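Local coordinates for topoisomerase I-like protein (PDB 2B9S) that probably relaxes supercoiled DNA by nicking one strand and resealing it, as the large subunit of a heterodimeric eukaryotic-type (IB) topoisomerase, at residues Glu19-Thr24 and Thr211-Ala216; Ile186-Thr191 and Val206-Thr211. One frame throughout, in Å; residues are numbered along the deposited sequence.

Contact 1. Residues Glu19-Thr24 and Thr211-Ala216; sequences ERRWET and TVTWLA. With nucleotides of chain A.
Arg21 and Trp22 of the loop 19-24 close on Thr211, Val212 and Thr213, in the loop before strand 216-219, which touches a DNA phosphate within the DNA-binding fragment of the eukaryotic topoisomerase I family. The packed part lies toward the DNA. Arg21 is bent at chi2 and chi3 (-59° and -65°), and these bends carry the guanidinium across to Thr213: CG lies against the carbonyl O of Thr211, and Thr213 CG2 lies over one face of the guanidinium, toward its rim, 3.6 Å from NH1. In the guanidinium plane, NH1 gives a hydrogen bond to a water that in turn donates to Thr211 O and to OP1 of DC8 of chain A, so the arginine reaches the phosphate through water. The buried indole of Trp22 comes in by its edge, its NE1 making a weak, bent bond (134°) to Val212 O at 3.0 Å; its ring also stacks on His210. The other side is looser and solvent-facing. There Glu19 O takes a CA-H...O contact from Thr211 CA at 3.3 Å, while Arg20 CB points away from the partner loop and its guanidinium grips Glu23 side-on, NE to OE2 at 2.7 Å and NH2 to OE1. On the DNA side, OP2 of DC8 of chain A is held by two donors of one residue, Thr213 N at 2.9 Å and Thr213 OG1 at 2.7 Å.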
loop_
_atom_site.group_PDB
_atom_site.type_symbol
_atom_site.label_atom_id
_atom_site.label_comp_id
_atom_site.label_asym_id
_atom_site.label_seq_id
_atom_site.Cartn_x
_atom_site.Cartn_y
_atom_site.Cartn_z
ATOM N N GLU D 19 -2.322 21.123 -7.724
ATOM C CA GLU D 19 -3.203 22.276 -7.884
ATOM C C GLU D 19 -3.862 22.593 -6.547
ATOM O O GLU D 19 -3.744 21.817 -5.594
ATOM C CB GLU D 19 -4.298 21.989 -8.919
ATOM C CG GLU D 19 -3.787 21.625 -10.299
ATOM C CD GLU D 19 -4.909 21.406 -11.323
ATOM O OE1 GLU D 19 -6.045 21.077 -10.928
ATOM O OE2 GLU D 19 -4.648 21.570 -12.538
ATOM N N ARG D 20 -4.551 23.732 -6.490
ATOM C CA ARG D 20 -5.328 24.136 -5.323
ATOM C C ARG D 20 -6.428 23.120 -5.017
ATOM O O ARG D 20 -7.276 22.846 -5.860
ATOM C CB ARG D 20 -5.921 25.526 -5.557
ATOM C CG ARG D 20 -6.203 26.277 -4.294
ATOM C CD ARG D 20 -6.595 27.710 -4.583
ATOM N NE ARG D 20 -7.173 28.328 -3.394
ATOM C CZ ARG D 20 -6.482 28.946 -2.434
ATOM N NH1 ARG D 20 -5.177 29.041 -2.508
ATOM N NH2 ARG D 20 -7.112 29.468 -1.391
ATOM N N ARG D 21 -6.402 22.547 -3.815
ATOM C CA ARG D 21 -7.260 21.398 -3.510
ATOM C C ARG D 21 -8.425 21.751 -2.598
ATOM O O ARG D 21 -9.434 21.064 -2.612
ATOM C CB ARG D 21 -6.442 20.226 -2.906
ATOM C CG ARG D 21 -5.268 19.763 -3.738
ATOM C CD ARG D 21 -5.717 19.310 -5.128
ATOM N NE ARG D 21 -6.568 18.118 -5.073
ATOM C CZ ARG D 21 -6.111 16.866 -5.055
ATOM N NH1 ARG D 21 -4.797 16.608 -5.071
ATOM N NH2 ARG D 21 -6.968 15.868 -4.997
ATOM N N TRP D 22 -8.260 22.807 -1.804
ATOM C CA TRP D 22 -9.281 23.259 -0.841
ATOM C C TRP D 22 -9.199 24.778 -0.596
ATOM O O TRP D 22 -8.182 25.407 -0.885
ATOM C CB TRP D 22 -9.194 22.497 0.501
ATOM C CG TRP D 22 -7.803 22.487 1.160
ATOM C CD1 TRP D 22 -6.809 21.556 0.959
ATOM C CD2 TRP D 22 -7.277 23.424 2.108
ATOM N NE1 TRP D 22 -5.720 21.853 1.718
ATOM C CE2 TRP D 22 -5.963 22.999 2.427
ATOM C CE3 TRP D 22 -7.780 24.582 2.720
ATOM C CZ2 TRP D 22 -5.141 23.695 3.346
ATOM C CZ3 TRP D 22 -6.968 25.272 3.627
ATOM C CH2 TRP D 22 -5.658 24.830 3.923
ATOM N N GLU D 23 -10.286 25.345 -0.069
ATOM C CA GLU D 23 -10.362 26.768 0.293
ATOM C C GLU D 23 -10.310 26.914 1.794
ATOM O O GLU D 23 -9.677 27.830 2.330
ATOM C CB GLU D 23 -11.646 27.407 -0.258
ATOM C CG GLU D 23 -11.611 27.596 -1.777
ATOM C CD GLU D 23 -10.401 28.417 -2.243
ATOM O OE1 GLU D 23 -9.979 29.343 -1.494
ATOM O OE2 GLU D 23 -9.884 28.132 -3.356
ATOM N N THR D 24 -10.992 25.998 2.469
ATOM C CA THR D 24 -10.974 25.967 3.921
ATOM C C THR D 24 -10.745 24.543 4.427
ATOM O O THR D 24 -11.240 23.566 3.850
ATOM C CB THR D 24 -12.282 26.524 4.545
ATOM O OG1 THR D 24 -13.398 25.773 4.066
ATOM C CG2 THR D 24 -12.473 28.012 4.230
ATOM N N THR D 211 -2.374 23.315 -1.662
ATOM C CA THR D 211 -2.011 22.475 -2.810
ATOM C C THR D 211 -1.793 21.012 -2.421
ATOM O O THR D 211 -1.484 20.175 -3.289
ATOM C CB THR D 211 -0.743 22.992 -3.541
ATOM O OG1 THR D 211 0.383 22.950 -2.646
ATOM C CG2 THR D 211 -0.938 24.426 -4.061
ATOM N N VAL D 212 -1.952 20.707 -1.127
ATOM C CA VAL D 212 -1.868 19.319 -0.624
ATOM C C VAL D 212 -3.150 18.883 0.109
ATOM O O VAL D 212 -3.973 19.730 0.457
ATOM C CB VAL D 212 -0.537 19.036 0.215
ATOM C CG1 VAL D 212 0.708 19.336 -0.640
ATOM C CG2 VAL D 212 -0.496 19.810 1.541
ATOM N N THR D 213 -3.303 17.572 0.341
ATOM C CA THR D 213 -4.553 16.962 0.841
ATOM C C THR D 213 -4.391 16.335 2.227
ATOM O O THR D 213 -5.306 15.659 2.731
ATOM C CB THR D 213 -5.075 15.818 -0.073
ATOM O OG1 THR D 213 -4.136 14.730 -0.068
ATOM C CG2 THR D 213 -5.309 16.271 -1.484
ATOM N N TRP D 214 -3.214 16.515 2.825
ATOM C CA TRP D 214 -2.916 15.900 4.111
ATOM C C TRP D 214 -3.097 16.870 5.263
ATOM O O TRP D 214 -2.933 18.088 5.080
ATOM C CB TRP D 214 -1.506 15.289 4.126
ATOM C CG TRP D 214 -0.341 16.173 3.738
ATOM C CD1 TRP D 214 0.251 16.255 2.498
ATOM C CD2 TRP D 214 0.455 17.012 4.614
ATOM N NE1 TRP D 214 1.325 17.121 2.550
ATOM C CE2 TRP D 214 1.473 17.584 3.832
ATOM C CE3 TRP D 214 0.390 17.335 5.972
ATOM C CZ2 TRP D 214 2.410 18.469 4.360
ATOM C CZ3 TRP D 214 1.320 18.204 6.497
ATOM C CH2 TRP D 214 2.325 18.757 5.701
ATOM N N LEU D 215 -3.437 16.329 6.440
ATOM C CA LEU D 215 -3.726 17.154 7.616
ATOM C C LEU D 215 -2.548 17.190 8.582
ATOM O O LEU D 215 -2.408 18.119 9.398
ATOM C CB LEU D 215 -4.978 16.651 8.365
ATOM C CG LEU D 215 -6.204 16.207 7.565
ATOM C CD1 LEU D 215 -7.412 15.823 8.473
ATOM C CD2 LEU D 215 -6.605 17.230 6.524
ATOM N N ALA D 216 -1.712 16.161 8.514
ATOM C CA ALA D 216 -0.524 16.076 9.350
ATOM C C ALA D 216 0.517 15.154 8.704
ATOM O O ALA D 216 0.172 14.296 7.880
ATOM C CB ALA D 216 -0.899 15.610 10.783
ATOM P P DC A 8 -1.129 15.168 -2.090
ATOM O OP1 DC A 8 -1.068 16.214 -3.091
ATOM O OP2 DC A 8 -1.598 15.528 -0.720
ATOM O "O5'" DC A 8 -2.035 13.883 -2.394
ATOM C "C5'" DC A 8 -2.193 13.243 -3.599
ATOM C "C4'" DC A 8 -1.663 11.797 -3.619
ATOM O "O4'" DC A 8 -0.406 11.589 -2.947
ATOM C "C3'" DC A 8 -2.487 10.635 -3.105
ATOM O "O3'" DC A 8 -3.646 10.461 -3.938
ATOM C "C2'" DC A 8 -1.466 9.524 -3.367
ATOM C "C1'" DC A 8 -0.115 10.241 -3.266
ATOM N N1 DC A 8 0.781 9.604 -2.240
ATOM C C2 DC A 8 1.501 8.459 -2.620
ATOM O O2 DC A 8 1.390 8.029 -3.776
ATOM N N3 DC A 8 2.307 7.855 -1.711
ATOM C C4 DC A 8 2.406 8.343 -0.467
ATOM N N4 DC A 8 3.228 7.695 0.367
ATOM C C5 DC A 8 1.667 9.508 -0.040
ATOM C C6 DC A 8 0.864 10.098 -0.955
ATOM P P DA A 7 4.551 17.188 0.766
ATOM O OP1 DA A 7 4.045 18.579 0.716
ATOM O OP2 DA A 7 4.797 16.495 2.046
ATOM O "O5'" DA A 7 3.547 16.299 -0.071
ATOM C "C5'" DA A 7 3.300 16.586 -1.423
ATOM C "C4'" DA A 7 2.429 15.503 -2.024
ATOM O "O4'" DA A 7 3.289 14.413 -2.434
ATOM C "C3'" DA A 7 1.351 14.868 -1.136
ATOM O "O3'" DA A 7 0.303 14.481 -2.002
ATOM C "C2'" DA A 7 1.985 13.578 -0.691
ATOM C "C1'" DA A 7 2.694 13.215 -2.002
ATOM N N9 DA A 7 3.717 12.177 -1.834
ATOM C C8 DA A 7 4.552 12.060 -0.767
ATOM N N7 DA A 7 5.351 11.043 -0.865
ATOM C C5 DA A 7 5.021 10.441 -2.045
ATOM C C6 DA A 7 5.535 9.308 -2.681
ATOM N N6 DA A 7 6.522 8.567 -2.152
ATOM N N1 DA A 7 4.985 8.964 -3.858
ATOM C C2 DA A 7 4.016 9.734 -4.369
ATOM N N3 DA A 7 3.444 10.817 -3.843
ATOM C C4 DA A 7 4.003 11.124 -2.669
HETATM O O HOH W 1 -2.470 17.937 -4.504
#

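Contact 2. Residues Ile186-Thr191 and Val206-Thr211; sequences INIGET and VQHDHT
His210 NE2 donates to Glu190 OE2 at 2.6 Å, a His-carboxylate pair in which the nitrogen stands above the carboxylate plane and the two flat groups are turned 66° apart. Deeper in, the buried amide of Asn187 is held through both ends. Its OD1 accepts from Asp209 N at 2.9 Å, in the carbonyl plane on a lone pair, and from Gln207 NE2, which sits well above that plane at 3.1 Å. Its ND2 donates to Asp209 O at 3.2 Å and also to Trp214 O, an arrangement that should fix which way round the amide lies. With CG anti to the backbone N (chi1 -168°), Asn187 sends this amide across to the partner segment. Strands 185-187 and 205-207 run parallel here, neighbours in a mixed four-stranded sheet with 205-207 at one margin; Gln207 N bonds to Ile186 O and Ile188 N to Gln207 O at 3.0 Å. Beyond Gln207 the chain leaves the sheet, and the pairing passes to a side chain: ND1 of His208 donates to Ile188 O at 2.8 Å, the carbonyl lying near the ring plane. Glu190 CA covers one face of the same ring in a CH-pi contact, 3.9 Å from the centroid, and Glu190 CG rests against His208 CB. On the sheet face bearing Ile186 and Val206 the packing is apolar and lighter, with Ile188 and Val206 side by side, CG2 to CG1 4.0 Å.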
loop_
_atom_site.group_PDB
_atom_site.type_symbol
_atom_site.label_atom_id
_atom_site.label_comp_id
_atom_site.label_asym_id
_atom_site.label_seq_id
_atom_site.Cartn_x
_atom_site.Cartn_y
_atom_site.Cartn_z
ATOM N N ILE D 186 1.585 20.135 11.131
ATOM C CA ILE D 186 0.143 20.284 10.947
ATOM C C ILE D 186 -0.123 21.100 9.682
ATOM O O ILE D 186 0.479 22.156 9.465
ATOM C CB ILE D 186 -0.503 20.932 12.205
ATOM C CG1 ILE D 186 -0.417 19.977 13.412
ATOM C CG2 ILE D 186 -1.931 21.377 11.923
ATOM C CD1 ILE D 186 -1.465 18.852 13.476
ATOM N N ASN D 187 -0.985 20.569 8.818
ATOM C CA ASN D 187 -1.462 21.314 7.654
ATOM C C ASN D 187 -2.938 21.621 7.847
ATOM O O ASN D 187 -3.757 20.705 7.979
ATOM C CB ASN D 187 -1.264 20.544 6.348
ATOM C CG ASN D 187 -1.480 21.414 5.124
ATOM O OD1 ASN D 187 -0.820 22.422 4.962
ATOM N ND2 ASN D 187 -2.391 21.014 4.256
ATOM N N ILE D 188 -3.255 22.917 7.862
ATOM C CA ILE D 188 -4.594 23.415 8.192
ATOM C C ILE D 188 -4.873 24.777 7.506
ATOM O O ILE D 188 -3.947 25.408 6.984
ATOM C CB ILE D 188 -4.740 23.494 9.740
ATOM C CG1 ILE D 188 -6.210 23.399 10.167
ATOM C CG2 ILE D 188 -3.922 24.658 10.323
ATOM C CD1 ILE D 188 -6.411 23.131 11.615
ATOM N N GLY D 189 -6.134 25.225 7.502
ATOM C CA GLY D 189 -6.483 26.547 6.943
ATOM C C GLY D 189 -5.966 27.709 7.770
ATOM O O GLY D 189 -5.942 27.636 8.993
ATOM N N GLU D 190 -5.557 28.786 7.099
ATOM C CA GLU D 190 -5.081 30.026 7.753
ATOM C C GLU D 190 -6.016 30.570 8.849
ATOM O O GLU D 190 -5.560 31.162 9.817
ATOM C CB GLU D 190 -4.896 31.167 6.737
ATOM C CG GLU D 190 -4.294 30.816 5.405
ATOM C CD GLU D 190 -5.313 30.241 4.445
ATOM O OE1 GLU D 190 -6.007 31.010 3.727
ATOM O OE2 GLU D 190 -5.410 29.003 4.419
ATOM N N THR D 191 -7.321 30.405 8.670
ATOM C CA THR D 191 -8.303 31.004 9.569
ATOM C C THR D 191 -8.886 29.983 10.537
ATOM O O THR D 191 -9.751 30.331 11.341
ATOM C CB THR D 191 -9.488 31.687 8.783
ATOM O OG1 THR D 191 -10.284 30.694 8.115
ATOM C CG2 THR D 191 -8.984 32.690 7.764
ATOM N N VAL D 206 3.335 24.578 11.743
ATOM C CA VAL D 206 1.931 24.682 11.333
ATOM C C VAL D 206 1.990 25.425 10.008
ATOM O O VAL D 206 2.599 26.479 9.902
ATOM C CB VAL D 206 1.047 25.419 12.391
ATOM C CG1 VAL D 206 -0.393 25.533 11.934
ATOM C CG2 VAL D 206 1.094 24.706 13.743
ATOM N N GLN D 207 1.432 24.818 8.975
ATOM C CA GLN D 207 1.435 25.400 7.645
ATOM C C GLN D 207 0.003 25.391 7.098
ATOM O O GLN D 207 -0.925 24.817 7.710
ATOM C CB GLN D 207 2.392 24.637 6.718
ATOM C CG GLN D 207 2.034 23.142 6.544
ATOM C CD GLN D 207 2.866 22.461 5.496
ATOM O OE1 GLN D 207 4.087 22.389 5.624
ATOM N NE2 GLN D 207 2.215 21.951 4.446
ATOM N N HIS D 208 -0.157 26.039 5.949
ATOM C CA HIS D 208 -1.458 26.300 5.360
ATOM C C HIS D 208 -1.342 26.104 3.873
ATOM O O HIS D 208 -1.583 27.046 3.100
ATOM C CB HIS D 208 -1.912 27.749 5.678
ATOM C CG HIS D 208 -1.732 28.129 7.114
ATOM N ND1 HIS D 208 -2.474 27.560 8.126
ATOM C CD2 HIS D 208 -0.851 28.966 7.715
ATOM C CE1 HIS D 208 -2.074 28.048 9.290
ATOM N NE2 HIS D 208 -1.099 28.910 9.067
ATOM N N ASP D 209 -0.985 24.881 3.475
ATOM C CA ASP D 209 -0.725 24.554 2.064
ATOM C C ASP D 209 -2.005 24.027 1.394
ATOM O O ASP D 209 -2.447 22.898 1.662
ATOM C CB ASP D 209 0.462 23.560 1.948
ATOM C CG ASP D 209 0.945 23.341 0.501
ATOM O OD1 ASP D 209 0.372 23.916 -0.453
ATOM O OD2 ASP D 209 1.917 22.572 0.305
ATOM N N HIS D 210 -2.594 24.864 0.541
ATOM C CA HIS D 210 -3.855 24.560 -0.170
ATOM C C HIS D 210 -3.639 23.616 -1.359
ATOM O O HIS D 210 -4.601 23.179 -1.993
ATOM C CB HIS D 210 -4.529 25.848 -0.684
ATOM C CG HIS D 210 -5.060 26.764 0.388
ATOM N ND1 HIS D 210 -6.407 26.902 0.655
ATOM C CD2 HIS D 210 -4.429 27.637 1.211
ATOM C CE1 HIS D 210 -6.579 27.791 1.615
ATOM N NE2 HIS D 210 -5.394 28.254 1.968
ATOM N N THR D 211 -2.374 23.315 -1.662
ATOM C CA THR D 211 -2.011 22.475 -2.810
ATOM C C THR D 211 -1.793 21.012 -2.421
ATOM O O THR D 211 -1.484 20.175 -3.289
ATOM C CB THR D 211 -0.743 22.992 -3.541
ATOM O OG1 THR D 211 0.383 22.950 -2.646
ATOM C CG2 THR D 211 -0.938 24.426 -4.061
#

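Contact 2 is nested along the chain inside the loop closed by contact 1, and the two share Thr211; their centres are about 8 Å apart. They meet at His210: its O probably accepts from Arg21 N at 2.6 Å, and its ND1 probably donates to Trp22 O at 2.8 Å. Trp22 also packs by CZ2 on Asp209 O, 3.3 Å away. In an Asx turn, Asp209 OD1 accepts from Thr211 N, just before Val212 and Thr213 beside the DNA phosphate. Contact 1 meets the DNA backbone directly, whereas contact 2 comes no nearer than about 4 Å between nearest atoms, an approach made by the shared Thr211. Neither includes the vanadate-pocket residues Arg290, Lys328, Arg386 and His429.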